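Local coordinates for tail spike protein gp49 (Pseudomonas phage LKA1, PDB 4RU4), which serves as a tailspike in the phage virion and probably acts as a lyase that degrades the O-specific polysaccharide of the Pseudomonas host surface, at residues G347-Q352 / C361-A366; T381-Q386 / L423-S428; S438-A443 / G464-V469; Y538-A543 / A597-V602. All coordinates share one frame; numbering follows the deposited sequence.

Contacts 1, 2 and 3 belong to the parallel beta-helix, contact 4 to the C-terminal region beyond it. Contact 2 pairs neighbouring strands of one face, with straight backbone bonds, leucine and isoleucine pointing inward, and polar ends meeting other subunits. Contacts 1 and 3 are corners with glycines: a threonine hydroxyl on a glycine N-H holds contact 1, one parallel bridge and a doubly bonded carbonyl contact 3. Both lie near the bound calcium ion, and their strands 349-352, 439-446 and 468-474 share a parallel sheet. Trp351 of contact 1 packs on Leu384 of contact 2, whose Ile424 touches Leu441 of contact 3. These three are buried, whereas contact 4 is partly buried and combines aromatic and aliphatic packing with a salt bridge.

Contact 1: G347-Q352 / C361-A366; sequences GGATWQ and CTITNA
Thr364 meets the backbone of Gly347 through its hydroxyl: OG1 accepts the Gly347 N-H at an N to OG1 distance of 3.0 Å, in a bent bond with 141° at the hydrogen. A chi1 of 66° places that oxygen between the threonine's own backbone N and carbonyl carbon. Alongside, Gly347 CA makes a CA-H...O contact with Asn365 O at 3.4 Å, and Ala366 CB lies 3.7 Å from Gly347 O. Ile363 contributes its CG2 branch, which rests 3.8 Å from Gly348 CA and 4.2 Å from Ala349 CB. Glycine suits 347 and 348 because both have positive phi values at which a beta carbon would be jammed against the preceding carbonyl oxygen; at Gly348 it would also crowd Ala366 CB. Further out, Asn365 turns away and closes bonds of its own: its ND2 donates to Ala366 O, and its OD1 accepts from Thr392 N. This side chain is about 8 Å from a bound calcium ion. The contact forms a corner of the beta-helix: strand 349-352 goes on to pair with strand 372-377, while strand 362-364 lies between strands 344-345 and 388-390 on a different face.

Contact 2: T381-Q386 / L423-S428; sequences TFLLDQ and LIQGGS
Two successive rungs of a parallel beta-helix, the fold of the pectin lyase-like family, meet where Leu383, Leu384 and Asp385 lie beside Leu423, Ile424 and Gln425. As in parallel pairing generally, one residue bonds to two that flank its partner: Leu384 N donates to Leu423 O at 2.9 Å, and Leu384 O accepts from Gln425 N at 3.0 Å, almost straight at 179°. Leu423 N to Phe382 O and Gln386 N to Gln425 O, both 2.8 Å, extend the pattern.

Leu384 and Ile424 share the face that carries the Phe382 ring, which meets Phe422 and Trp351; bulky apolar residues suit this interior. On the reverse face Leu423 fits between two neighbours. Its CB lies 3.6 Å from Leu383 CD1, and its CD1 presses on Thr381 CG2 at 3.4 Å, closer than two methyls normally sit. That face also bears Asp385 and Gln425: Asp385 OD1 bonds His360 NE2 and Gln425 OE1 bonds Gly427 N, both of the third subunit, while Gln425 NE2 holds Gln455 OE1 in its own chain. Gln386 NE2 donates to Asp385 OD2 of the second subunit. A bend at chi2 (-68°) folds the Gln386 chain back, so that its CD lies 3.6 Å from Gln425 O and its OE1 3.7 Å from Gly426 CA, where glycine presents only hydrogens.

Contact 3: S438-A443 / G464-V469; sequences SYLLRA and GSLGKV
Leu440 lies against Val469, Lys468 and Leu466, and its side chain traces the contact. Its CB approaches Val469 O at 3.5 Å. From there CG, set opposite the carbonyl carbon by a chi1 of -60°, comes 3.9 Å from Leu466 CD1. At the tip the two methyls take one branch each: CD2 of Leu440 touches CD1 of Leu466 at 3.7 Å, and CD1 of Leu440 lies 4.1 Å from CD2 of Leu466. The two leucines cross at about a right angle, and Tyr456 and Ile461 also pack on Leu440, so a branched aliphatic residue suits this buried place.

Backbone bonds hold the two chain segments together beside this pair. Ser438 O is gripped twice in its carbonyl plane, by Lys468 N and Gly467 N, each 2.9 Å from it. Glycine suits 467, since a beta carbon there would point into that same oxygen. Leu440 N donates to Lys468 O at 3.1 Å, and Leu441 N to Val469 O at 3.0 Å. The Ser438 hydroxyl bonds Asp394, a residue of the calcium site, while extended Lys468 carries its ammonium to Gln471 and Ser500. One parallel bridge, Tyr439 with Lys468, precedes bends at Leu440 and Val469, which lie side by side. Such aligned turns on consecutive rungs are typical of the corner of a parallel beta-helix.

Contact 4: Y538-A543 / A597-V602; sequences YIYPKA and AGIYEV
Tyr540 and Ile599 run antiparallel, each side chain passing the other, with Ile599 CD1 lying obliquely to the ring, 4.0 Å from Tyr540 CD1. The same methyl reaches Pro541 CD at 3.9 Å and Lys542 CG at 4.0 Å, so the long, slim branch of isoleucine, CD1 outermost, fills the angle between three residues. Farther along the tyrosine, CE2 lies 4.2 Å from Ala597 CB, a methyl small enough to sit beside the ring. The hydroxyl comes 3.0 Å from Ala597 O, but its hydrogen bond goes to Pro513 O. These residues join the loop between strands 529-535 and 545-551 to strand 590-600, which runs antiparallel to strands 510-522 and 545-551 in the C-terminal region that includes an Ig-like domain. Gly598 C lies 3.6 Å from the plane of the Tyr600 ring, under its rim; a bare glycine suits this place because a beta carbon would collide with the Tyr600 hydroxyl. Both partly exposed, Lys542 and Glu601 reach toward each other, extended beyond CG, and form a salt bridge in which Lys542 NZ meets the syn lone pair of Glu601 OE2 at 2.6 Å. Glu601 OE1 accepts from Met510 N, which gives the carboxylate a second hold.

Contact 1: G347-Q352 / C361-A366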
loop_
_atom_site.group_PDB
_atom_site.type_symbol
_atom_site.label_atom_id
_atom_site.label_comp_id
_atom_site.label_asym_id
_atom_site.label_seq_id
_atom_site.Cartn_x
_atom_site.Cartn_y
_atom_site.Cartn_z
ATOM N N GLY B 347 13.642 -12.686 -7.202
ATOM C CA GLY B 347 13.733 -14.141 -7.303
ATOM C C GLY B 347 12.387 -14.834 -7.136
ATOM O O GLY B 347 12.336 -16.027 -6.848
ATOM N N GLY B 348 11.293 -14.095 -7.318
ATOM C CA GLY B 348 10.000 -14.746 -7.456
ATOM C C GLY B 348 9.195 -14.943 -6.186
ATOM O O GLY B 348 9.709 -14.835 -5.060
ATOM N N ALA B 349 7.915 -15.255 -6.368
ATOM C CA ALA B 349 7.007 -15.391 -5.241
ATOM C C ALA B 349 5.994 -16.522 -5.504
ATOM O O ALA B 349 5.967 -17.106 -6.595
ATOM C CB ALA B 349 6.294 -14.058 -4.981
ATOM N N THR B 350 5.159 -16.838 -4.515
ATOM C CA THR B 350 4.288 -17.997 -4.681
ATOM C C THR B 350 2.887 -17.814 -4.096
ATOM O O THR B 350 2.696 -17.123 -3.096
ATOM C CB THR B 350 4.918 -19.288 -4.039
ATOM O OG1 THR B 350 4.125 -20.442 -4.372
ATOM C CG2 THR B 350 4.920 -19.162 -2.534
ATOM N N TRP B 351 1.917 -18.453 -4.743
ATOM C CA TRP B 351 0.562 -18.578 -4.229
ATOM C C TRP B 351 0.403 -20.031 -3.784
ATOM O O TRP B 351 0.534 -20.930 -4.608
ATOM C CB TRP B 351 -0.408 -18.366 -5.386
ATOM C CG TRP B 351 -0.791 -16.964 -5.742
ATOM C CD1 TRP B 351 -0.861 -15.857 -4.920
ATOM C CD2 TRP B 351 -1.196 -16.527 -7.041
ATOM N NE1 TRP B 351 -1.312 -14.762 -5.645
ATOM C CE2 TRP B 351 -1.552 -15.159 -6.938
ATOM C CE3 TRP B 351 -1.340 -17.180 -8.272
ATOM C CZ2 TRP B 351 -2.015 -14.427 -8.019
ATOM C CZ3 TRP B 351 -1.812 -16.450 -9.354
ATOM C CH2 TRP B 351 -2.137 -15.087 -9.220
ATOM N N GLN B 352 0.094 -20.256 -2.509
ATOM C CA GLN B 352 -0.179 -21.581 -1.980
ATOM C C GLN B 352 -1.225 -21.407 -0.868
ATOM O O GLN B 352 -1.328 -20.334 -0.272
ATOM C CB GLN B 352 1.104 -22.193 -1.377
ATOM C CG GLN B 352 2.284 -22.196 -2.322
ATOM C CD GLN B 352 3.439 -23.071 -1.870
ATOM O OE1 GLN B 352 3.252 -24.028 -1.122
ATOM N NE2 GLN B 352 4.655 -22.758 -2.364
ATOM N N CYS B 361 3.868 -4.905 -4.497
ATOM C CA CYS B 361 5.213 -5.474 -4.508
ATOM C C CYS B 361 5.899 -5.295 -5.854
ATOM O O CYS B 361 5.243 -5.238 -6.907
ATOM C CB CYS B 361 5.169 -6.969 -4.203
ATOM S SG CYS B 361 4.616 -7.283 -2.523
ATOM N N THR B 362 7.230 -5.246 -5.828
ATOM C CA THR B 362 8.011 -5.353 -7.057
ATOM C C THR B 362 8.670 -6.725 -6.992
ATOM O O THR B 362 9.333 -7.049 -5.990
ATOM C CB THR B 362 9.097 -4.243 -7.126
ATOM O OG1 THR B 362 8.462 -2.974 -6.923
ATOM C CG2 THR B 362 9.814 -4.231 -8.473
ATOM N N ILE B 363 8.497 -7.530 -8.042
ATOM C CA ILE B 363 8.944 -8.932 -8.009
ATOM C C ILE B 363 9.674 -9.264 -9.303
ATOM O O ILE B 363 9.139 -9.011 -10.393
ATOM C CB ILE B 363 7.737 -9.924 -7.829
ATOM C CG1 ILE B 363 6.725 -9.399 -6.791
ATOM C CG2 ILE B 363 8.254 -11.344 -7.459
ATOM C CD1 ILE B 363 5.443 -10.267 -6.639
ATOM N N THR B 364 10.896 -9.797 -9.205
ATOM C CA THR B 364 11.600 -10.289 -10.381
ATOM C C THR B 364 11.541 -11.813 -10.496
ATOM O O THR B 364 11.092 -12.491 -9.588
ATOM C CB THR B 364 13.082 -9.885 -10.390
ATOM O OG1 THR B 364 13.744 -10.534 -9.300
ATOM C CG2 THR B 364 13.249 -8.389 -10.279
ATOM N N ASN B 365 11.999 -12.351 -11.630
ATOM C CA ASN B 365 11.875 -13.791 -11.901
ATOM C C ASN B 365 12.799 -14.678 -11.082
ATOM O O ASN B 365 13.895 -14.262 -10.650
ATOM C CB ASN B 365 12.163 -14.043 -13.385
ATOM C CG ASN B 365 13.558 -13.541 -13.807
ATOM O OD1 ASN B 365 13.780 -12.329 -13.969
ATOM N ND2 ASN B 365 14.484 -14.474 -14.020
ATOM N N ALA B 366 12.350 -15.903 -10.871
ATOM C CA ALA B 366 13.203 -17.011 -10.483
ATOM C C ALA B 366 13.934 -17.554 -11.726
ATOM O O ALA B 366 13.709 -17.069 -12.850
ATOM C CB ALA B 366 12.372 -18.113 -9.844
#

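Contact 2: T381-Q386 / L423-S428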
loop_
_atom_site.group_PDB
_atom_site.type_symbol
_atom_site.label_atom_id
_atom_site.label_comp_id
_atom_site.label_asym_id
_atom_site.label_seq_id
_atom_site.Cartn_x
_atom_site.Cartn_y
_atom_site.Cartn_z
ATOM N N THR B 381 -9.109 -17.232 -2.874
ATOM C CA THR B 381 -8.791 -16.153 -3.793
ATOM C C THR B 381 -7.305 -15.842 -3.737
ATOM O O THR B 381 -6.721 -15.731 -2.652
ATOM C CB THR B 381 -9.625 -14.911 -3.404
ATOM O OG1 THR B 381 -11.014 -15.227 -3.560
ATOM C CG2 THR B 381 -9.276 -13.690 -4.260
ATOM N N PHE B 382 -6.694 -15.685 -4.902
ATOM C CA PHE B 382 -5.261 -15.430 -4.969
ATOM C C PHE B 382 -5.054 -14.207 -5.848
ATOM O O PHE B 382 -5.510 -14.173 -7.001
ATOM C CB PHE B 382 -4.555 -16.666 -5.521
ATOM C CG PHE B 382 -4.835 -17.893 -4.715
ATOM C CD1 PHE B 382 -5.974 -18.668 -4.966
ATOM C CD2 PHE B 382 -4.004 -18.239 -3.650
ATOM C CE1 PHE B 382 -6.265 -19.807 -4.172
ATOM C CE2 PHE B 382 -4.293 -19.376 -2.858
ATOM C CZ PHE B 382 -5.413 -20.154 -3.135
ATOM N N LEU B 383 -4.381 -13.207 -5.293
ATOM C CA LEU B 383 -4.433 -11.853 -5.832
ATOM C C LEU B 383 -3.032 -11.320 -6.041
ATOM O O LEU B 383 -2.184 -11.467 -5.152
ATOM C CB LEU B 383 -5.182 -10.944 -4.847
ATOM C CG LEU B 383 -5.253 -9.434 -5.113
ATOM C CD1 LEU B 383 -5.902 -9.141 -6.478
ATOM C CD2 LEU B 383 -6.032 -8.717 -4.016
ATOM N N LEU B 384 -2.785 -10.738 -7.218
ATOM C CA LEU B 384 -1.630 -9.860 -7.444
ATOM C C LEU B 384 -2.217 -8.469 -7.631
ATOM O O LEU B 384 -2.764 -8.144 -8.688
ATOM C CB LEU B 384 -0.830 -10.262 -8.702
ATOM C CG LEU B 384 -0.184 -11.637 -8.688
ATOM C CD1 LEU B 384 0.644 -11.863 -9.950
ATOM C CD2 LEU B 384 0.684 -11.798 -7.445
ATOM N N ASP B 385 -2.096 -7.653 -6.592
ATOM C CA ASP B 385 -2.775 -6.390 -6.505
ATOM C C ASP B 385 -1.797 -5.261 -6.818
ATOM O O ASP B 385 -0.979 -4.909 -5.955
ATOM C CB ASP B 385 -3.254 -6.260 -5.059
ATOM C CG ASP B 385 -4.114 -5.046 -4.820
ATOM O OD1 ASP B 385 -3.842 -3.939 -5.346
ATOM O OD2 ASP B 385 -5.112 -5.224 -4.088
ATOM N N GLN B 386 -1.893 -4.691 -8.024
ATOM C CA GLN B 386 -1.076 -3.550 -8.442
ATOM C C GLN B 386 0.420 -3.810 -8.232
ATOM O O GLN B 386 1.144 -2.948 -7.699
ATOM C CB GLN B 386 -1.449 -2.282 -7.672
ATOM C CG GLN B 386 -2.933 -1.940 -7.618
ATOM C CD GLN B 386 -3.536 -1.534 -8.957
ATOM O OE1 GLN B 386 -4.709 -1.828 -9.231
ATOM N NE2 GLN B 386 -2.763 -0.833 -9.777
ATOM N N LEU B 423 -6.733 -13.589 -9.413
ATOM C CA LEU B 423 -6.988 -12.190 -9.780
ATOM C C LEU B 423 -5.701 -11.454 -10.034
ATOM O O LEU B 423 -4.837 -11.416 -9.149
ATOM C CB LEU B 423 -7.707 -11.452 -8.634
ATOM C CG LEU B 423 -8.896 -12.191 -8.007
ATOM C CD1 LEU B 423 -9.491 -11.420 -6.841
ATOM C CD2 LEU B 423 -9.968 -12.536 -9.049
ATOM N N ILE B 424 -5.596 -10.811 -11.194
ATOM C CA ILE B 424 -4.451 -9.964 -11.487
ATOM C C ILE B 424 -5.044 -8.606 -11.769
ATOM O O ILE B 424 -5.803 -8.432 -12.735
ATOM C CB ILE B 424 -3.619 -10.452 -12.696
ATOM C CG1 ILE B 424 -2.906 -11.774 -12.398
ATOM C CG2 ILE B 424 -2.565 -9.402 -13.077
ATOM C CD1 ILE B 424 -3.812 -12.996 -12.523
ATOM N N GLN B 425 -4.755 -7.649 -10.894
ATOM C CA GLN B 425 -5.402 -6.345 -10.981
ATOM C C GLN B 425 -4.384 -5.220 -11.079
ATOM O O GLN B 425 -3.649 -4.920 -10.129
ATOM C CB GLN B 425 -6.342 -6.088 -9.803
ATOM C CG GLN B 425 -7.460 -7.138 -9.623
ATOM C CD GLN B 425 -8.426 -6.743 -8.505
ATOM O OE1 GLN B 425 -8.162 -5.794 -7.772
ATOM N NE2 GLN B 425 -9.536 -7.464 -8.371
ATOM N N GLY B 426 -4.374 -4.574 -12.229
ATOM C CA GLY B 426 -3.556 -3.393 -12.412
ATOM C C GLY B 426 -2.072 -3.720 -12.382
ATOM O O GLY B 426 -1.645 -4.854 -12.666
ATOM N N GLY B 427 -1.280 -2.708 -12.054
ATOM C CA GLY B 427 0.160 -2.852 -12.042
ATOM C C GLY B 427 0.744 -3.022 -13.435
ATOM O O GLY B 427 0.149 -2.618 -14.444
ATOM N N SER B 428 1.936 -3.609 -13.498
ATOM C CA SER B 428 2.644 -3.722 -14.767
ATOM C C SER B 428 3.447 -5.030 -14.838
ATOM O O SER B 428 3.777 -5.635 -13.816
ATOM C CB SER B 428 3.582 -2.524 -14.966
ATOM O OG SER B 428 4.598 -2.487 -13.958
HETATM O O HOH W 1 -0.793 -6.673 -10.239
#

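Contact 3: S438-A443 / G464-V469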
loop_
_atom_site.group_PDB
_atom_site.type_symbol
_atom_site.label_atom_id
_atom_site.label_comp_id
_atom_site.label_asym_id
_atom_site.label_seq_id
_atom_site.Cartn_x
_atom_site.Cartn_y
_atom_site.Cartn_z
ATOM N N SER B 438 5.089 -18.103 -25.856
ATOM C CA SER B 438 4.955 -17.859 -24.409
ATOM C C SER B 438 3.572 -17.338 -24.030
ATOM O O SER B 438 2.907 -16.682 -24.843
ATOM C CB SER B 438 6.031 -16.881 -23.923
ATOM O OG SER B 438 7.329 -17.268 -24.366
ATOM N N TYR B 439 3.163 -17.603 -22.786
ATOM C CA TYR B 439 1.879 -17.152 -22.264
ATOM C C TYR B 439 2.079 -16.447 -20.915
ATOM O O TYR B 439 2.963 -16.803 -20.131
ATOM C CB TYR B 439 0.879 -18.318 -22.113
ATOM C CG TYR B 439 1.555 -19.653 -21.837
ATOM C CD1 TYR B 439 1.892 -20.031 -20.548
ATOM C CD2 TYR B 439 1.856 -20.527 -22.883
ATOM C CE1 TYR B 439 2.539 -21.244 -20.297
ATOM C CE2 TYR B 439 2.491 -21.750 -22.641
ATOM C CZ TYR B 439 2.825 -22.093 -21.348
ATOM O OH TYR B 439 3.449 -23.290 -21.119
ATOM N N LEU B 440 1.284 -15.424 -20.654
ATOM C CA LEU B 440 1.482 -14.665 -19.410
ATOM C C LEU B 440 1.028 -15.471 -18.207
ATOM O O LEU B 440 1.686 -15.480 -17.164
ATOM C CB LEU B 440 0.772 -13.326 -19.470
ATOM C CG LEU B 440 1.273 -12.450 -20.625
ATOM C CD1 LEU B 440 0.548 -11.130 -20.596
ATOM C CD2 LEU B 440 2.790 -12.231 -20.473
ATOM N N LEU B 441 -0.104 -16.144 -18.346
ATOM C CA LEU B 441 -0.603 -16.963 -17.237
ATOM C C LEU B 441 -1.009 -18.332 -17.764
ATOM O O LEU B 441 -1.655 -18.449 -18.807
ATOM C CB LEU B 441 -1.796 -16.296 -16.523
ATOM C CG LEU B 441 -2.413 -17.053 -15.339
ATOM C CD1 LEU B 441 -2.960 -16.067 -14.295
ATOM C CD2 LEU B 441 -3.497 -18.045 -15.758
ATOM N N ARG B 442 -0.632 -19.368 -17.030
ATOM C CA ARG B 442 -1.091 -20.715 -17.349
ATOM C C ARG B 442 -1.759 -21.270 -16.106
ATOM O O ARG B 442 -1.237 -21.103 -14.998
ATOM C CB ARG B 442 0.091 -21.626 -17.726
ATOM C CG ARG B 442 -0.388 -23.041 -18.202
ATOM C CD ARG B 442 0.704 -23.869 -18.810
ATOM N NE ARG B 442 0.159 -25.111 -19.375
ATOM C CZ ARG B 442 0.893 -26.089 -19.896
ATOM N NH1 ARG B 442 2.213 -25.997 -19.908
ATOM N NH2 ARG B 442 0.295 -27.173 -20.406
ATOM N N ALA B 443 -2.909 -21.917 -16.295
ATOM C CA ALA B 443 -3.535 -22.747 -15.273
ATOM C C ALA B 443 -3.850 -24.081 -15.929
ATOM O O ALA B 443 -4.375 -24.122 -17.046
ATOM C CB ALA B 443 -4.820 -22.083 -14.745
ATOM N N GLY B 464 8.427 -7.933 -25.970
ATOM C CA GLY B 464 8.815 -8.032 -27.365
ATOM C C GLY B 464 7.815 -8.972 -28.022
ATOM O O GLY B 464 6.736 -8.546 -28.425
ATOM N N SER B 465 8.152 -10.257 -28.109
ATOM C CA SER B 465 7.190 -11.244 -28.603
ATOM C C SER B 465 6.318 -11.770 -27.460
ATOM O O SER B 465 6.697 -11.708 -26.277
ATOM C CB SER B 465 7.913 -12.406 -29.284
ATOM O OG SER B 465 8.698 -11.915 -30.342
ATOM N N LEU B 466 5.153 -12.294 -27.830
ATOM C CA LEU B 466 4.247 -12.940 -26.901
ATOM C C LEU B 466 3.377 -13.864 -27.733
ATOM O O LEU B 466 3.076 -13.557 -28.888
ATOM C CB LEU B 466 3.370 -11.908 -26.175
ATOM C CG LEU B 466 2.366 -12.421 -25.149
ATOM C CD1 LEU B 466 3.083 -13.174 -23.996
ATOM C CD2 LEU B 466 1.534 -11.227 -24.608
ATOM N N GLY B 467 3.001 -15.001 -27.151
ATOM C CA GLY B 467 2.030 -15.884 -27.762
ATOM C C GLY B 467 0.610 -15.611 -27.289
ATOM O O GLY B 467 -0.292 -15.352 -28.099
ATOM N N LYS B 468 0.397 -15.656 -25.973
ATOM C CA LYS B 468 -0.978 -15.654 -25.440
ATOM C C LYS B 468 -1.033 -14.935 -24.113
ATOM O O LYS B 468 -0.020 -14.876 -23.412
ATOM C CB LYS B 468 -1.478 -17.087 -25.178
ATOM C CG LYS B 468 -1.003 -18.124 -26.180
ATOM C CD LYS B 468 -1.698 -19.467 -25.974
ATOM C CE LYS B 468 -1.167 -20.517 -26.967
ATOM N NZ LYS B 468 -1.746 -21.872 -26.730
ATOM N N VAL B 469 -2.224 -14.439 -23.752
ATOM C CA VAL B 469 -2.435 -13.916 -22.402
ATOM C C VAL B 469 -2.671 -15.116 -21.489
ATOM O O VAL B 469 -1.870 -15.364 -20.594
ATOM C CB VAL B 469 -3.606 -12.894 -22.324
ATOM C CG1 VAL B 469 -3.783 -12.348 -20.892
ATOM C CG2 VAL B 469 -3.378 -11.740 -23.310
#

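Contact 4: Y538-A543 / A597-V602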
loop_
_atom_site.group_PDB
_atom_site.type_symbol
_atom_site.label_atom_id
_atom_site.label_comp_id
_atom_site.label_asym_id
_atom_site.label_seq_id
_atom_site.Cartn_x
_atom_site.Cartn_y
_atom_site.Cartn_z
ATOM N N TYR B 538 -6.177 -9.403 -32.080
ATOM C CA TYR B 538 -6.056 -10.534 -31.162
ATOM C C TYR B 538 -6.968 -11.679 -31.610
ATOM O O TYR B 538 -8.055 -11.451 -32.127
ATOM C CB TYR B 538 -6.448 -10.128 -29.725
ATOM C CG TYR B 538 -5.804 -8.826 -29.288
ATOM C CD1 TYR B 538 -4.464 -8.566 -29.574
ATOM C CD2 TYR B 538 -6.532 -7.853 -28.622
ATOM C CE1 TYR B 538 -3.871 -7.359 -29.207
ATOM C CE2 TYR B 538 -5.940 -6.629 -28.238
ATOM C CZ TYR B 538 -4.617 -6.401 -28.543
ATOM O OH TYR B 538 -4.023 -5.216 -28.185
ATOM N N ILE B 539 -6.541 -12.911 -31.363
ATOM C CA ILE B 539 -7.381 -14.059 -31.639
ATOM C C ILE B 539 -8.253 -14.382 -30.411
ATOM O O ILE B 539 -7.741 -14.559 -29.305
ATOM C CB ILE B 539 -6.514 -15.283 -32.004
ATOM C CG1 ILE B 539 -5.681 -14.982 -33.257
ATOM C CG2 ILE B 539 -7.395 -16.520 -32.195
ATOM C CD1 ILE B 539 -4.473 -15.860 -33.403
ATOM N N TYR B 540 -9.566 -14.465 -30.618
ATOM C CA TYR B 540 -10.521 -14.769 -29.550
ATOM C C TYR B 540 -10.618 -16.282 -29.280
ATOM O O TYR B 540 -10.229 -17.088 -30.127
ATOM C CB TYR B 540 -11.913 -14.204 -29.907
ATOM C CG TYR B 540 -11.973 -12.693 -29.909
ATOM C CD1 TYR B 540 -12.215 -11.988 -28.724
ATOM C CD2 TYR B 540 -11.782 -11.966 -31.098
ATOM C CE1 TYR B 540 -12.258 -10.603 -28.710
ATOM C CE2 TYR B 540 -11.811 -10.566 -31.103
ATOM C CZ TYR B 540 -12.075 -9.888 -29.897
ATOM O OH TYR B 540 -12.120 -8.506 -29.881
ATOM N N PRO B 541 -11.122 -16.677 -28.089
ATOM C CA PRO B 541 -11.277 -18.116 -27.821
ATOM C C PRO B 541 -12.340 -18.780 -28.683
ATOM O O PRO B 541 -12.298 -19.993 -28.849
ATOM C CB PRO B 541 -11.693 -18.183 -26.339
ATOM C CG PRO B 541 -11.427 -16.807 -25.768
ATOM C CD PRO B 541 -11.478 -15.839 -26.931
ATOM N N LYS B 542 -13.278 -18.002 -29.221
ATOM C CA LYS B 542 -14.326 -18.523 -30.104
ATOM C C LYS B 542 -14.816 -17.328 -30.919
ATOM O O LYS B 542 -14.367 -16.216 -30.671
ATOM C CB LYS B 542 -15.480 -19.112 -29.279
ATOM C CG LYS B 542 -16.103 -18.113 -28.283
ATOM C CD LYS B 542 -17.022 -18.845 -27.293
ATOM C CE LYS B 542 -17.811 -17.861 -26.453
ATOM N NZ LYS B 542 -18.815 -18.580 -25.596
ATOM N N ALA B 543 -15.709 -17.540 -31.886
ATOM C CA ALA B 543 -16.207 -16.416 -32.693
ATOM C C ALA B 543 -16.793 -15.349 -31.779
ATOM O O ALA B 543 -17.606 -15.631 -30.908
ATOM C CB ALA B 543 -17.236 -16.870 -33.677
ATOM N N ALA B 597 -15.823 -6.127 -32.432
ATOM C CA ALA B 597 -15.904 -7.521 -32.013
ATOM C C ALA B 597 -15.550 -7.576 -30.529
ATOM O O ALA B 597 -14.660 -6.838 -30.074
ATOM C CB ALA B 597 -14.892 -8.387 -32.839
ATOM N N GLY B 598 -16.210 -8.454 -29.775
ATOM C CA GLY B 598 -15.865 -8.634 -28.377
ATOM C C GLY B 598 -16.658 -9.801 -27.818
ATOM O O GLY B 598 -17.477 -10.375 -28.541
ATOM N N ILE B 599 -16.381 -10.195 -26.571
ATOM C CA ILE B 599 -17.185 -11.229 -25.952
ATOM C C ILE B 599 -17.699 -10.695 -24.614
ATOM O O ILE B 599 -16.930 -10.155 -23.825
ATOM C CB ILE B 599 -16.437 -12.581 -25.844
ATOM C CG1 ILE B 599 -16.004 -13.087 -27.248
ATOM C CG2 ILE B 599 -17.345 -13.627 -25.191
ATOM C CD1 ILE B 599 -15.051 -14.365 -27.240
ATOM N N TYR B 600 -18.999 -10.846 -24.354
ATOM C CA TYR B 600 -19.626 -10.097 -23.275
ATOM C C TYR B 600 -20.626 -10.974 -22.545
ATOM O O TYR B 600 -21.807 -10.664 -22.535
ATOM C CB TYR B 600 -20.382 -8.875 -23.835
ATOM C CG TYR B 600 -19.693 -8.124 -24.972
ATOM C CD1 TYR B 600 -18.666 -7.226 -24.726
ATOM C CD2 TYR B 600 -20.121 -8.282 -26.288
ATOM C CE1 TYR B 600 -18.062 -6.524 -25.771
ATOM C CE2 TYR B 600 -19.523 -7.600 -27.333
ATOM C CZ TYR B 600 -18.503 -6.718 -27.079
ATOM O OH TYR B 600 -17.928 -6.039 -28.148
ATOM N N GLU B 601 -20.146 -12.043 -21.911
ATOM C CA GLU B 601 -21.039 -13.031 -21.312
ATOM C C GLU B 601 -21.173 -12.913 -19.784
ATOM O O GLU B 601 -21.964 -13.625 -19.172
ATOM C CB GLU B 601 -20.560 -14.433 -21.688
ATOM C CG GLU B 601 -20.612 -14.704 -23.201
ATOM C CD GLU B 601 -19.967 -16.016 -23.568
ATOM O OE1 GLU B 601 -19.298 -16.605 -22.691
ATOM O OE2 GLU B 601 -20.116 -16.450 -24.735
ATOM N N VAL B 602 -20.393 -12.040 -19.155
ATOM C CA VAL B 602 -20.418 -11.965 -17.702
ATOM C C VAL B 602 -20.028 -10.552 -17.266
ATOM O O VAL B 602 -19.471 -9.770 -18.061
ATOM C CB VAL B 602 -19.537 -13.065 -17.072
ATOM C CG1 VAL B 602 -18.057 -12.841 -17.371
ATOM C CG2 VAL B 602 -19.778 -13.194 -15.551
ATOM O OXT VAL B 602 -20.294 -10.166 -16.128
#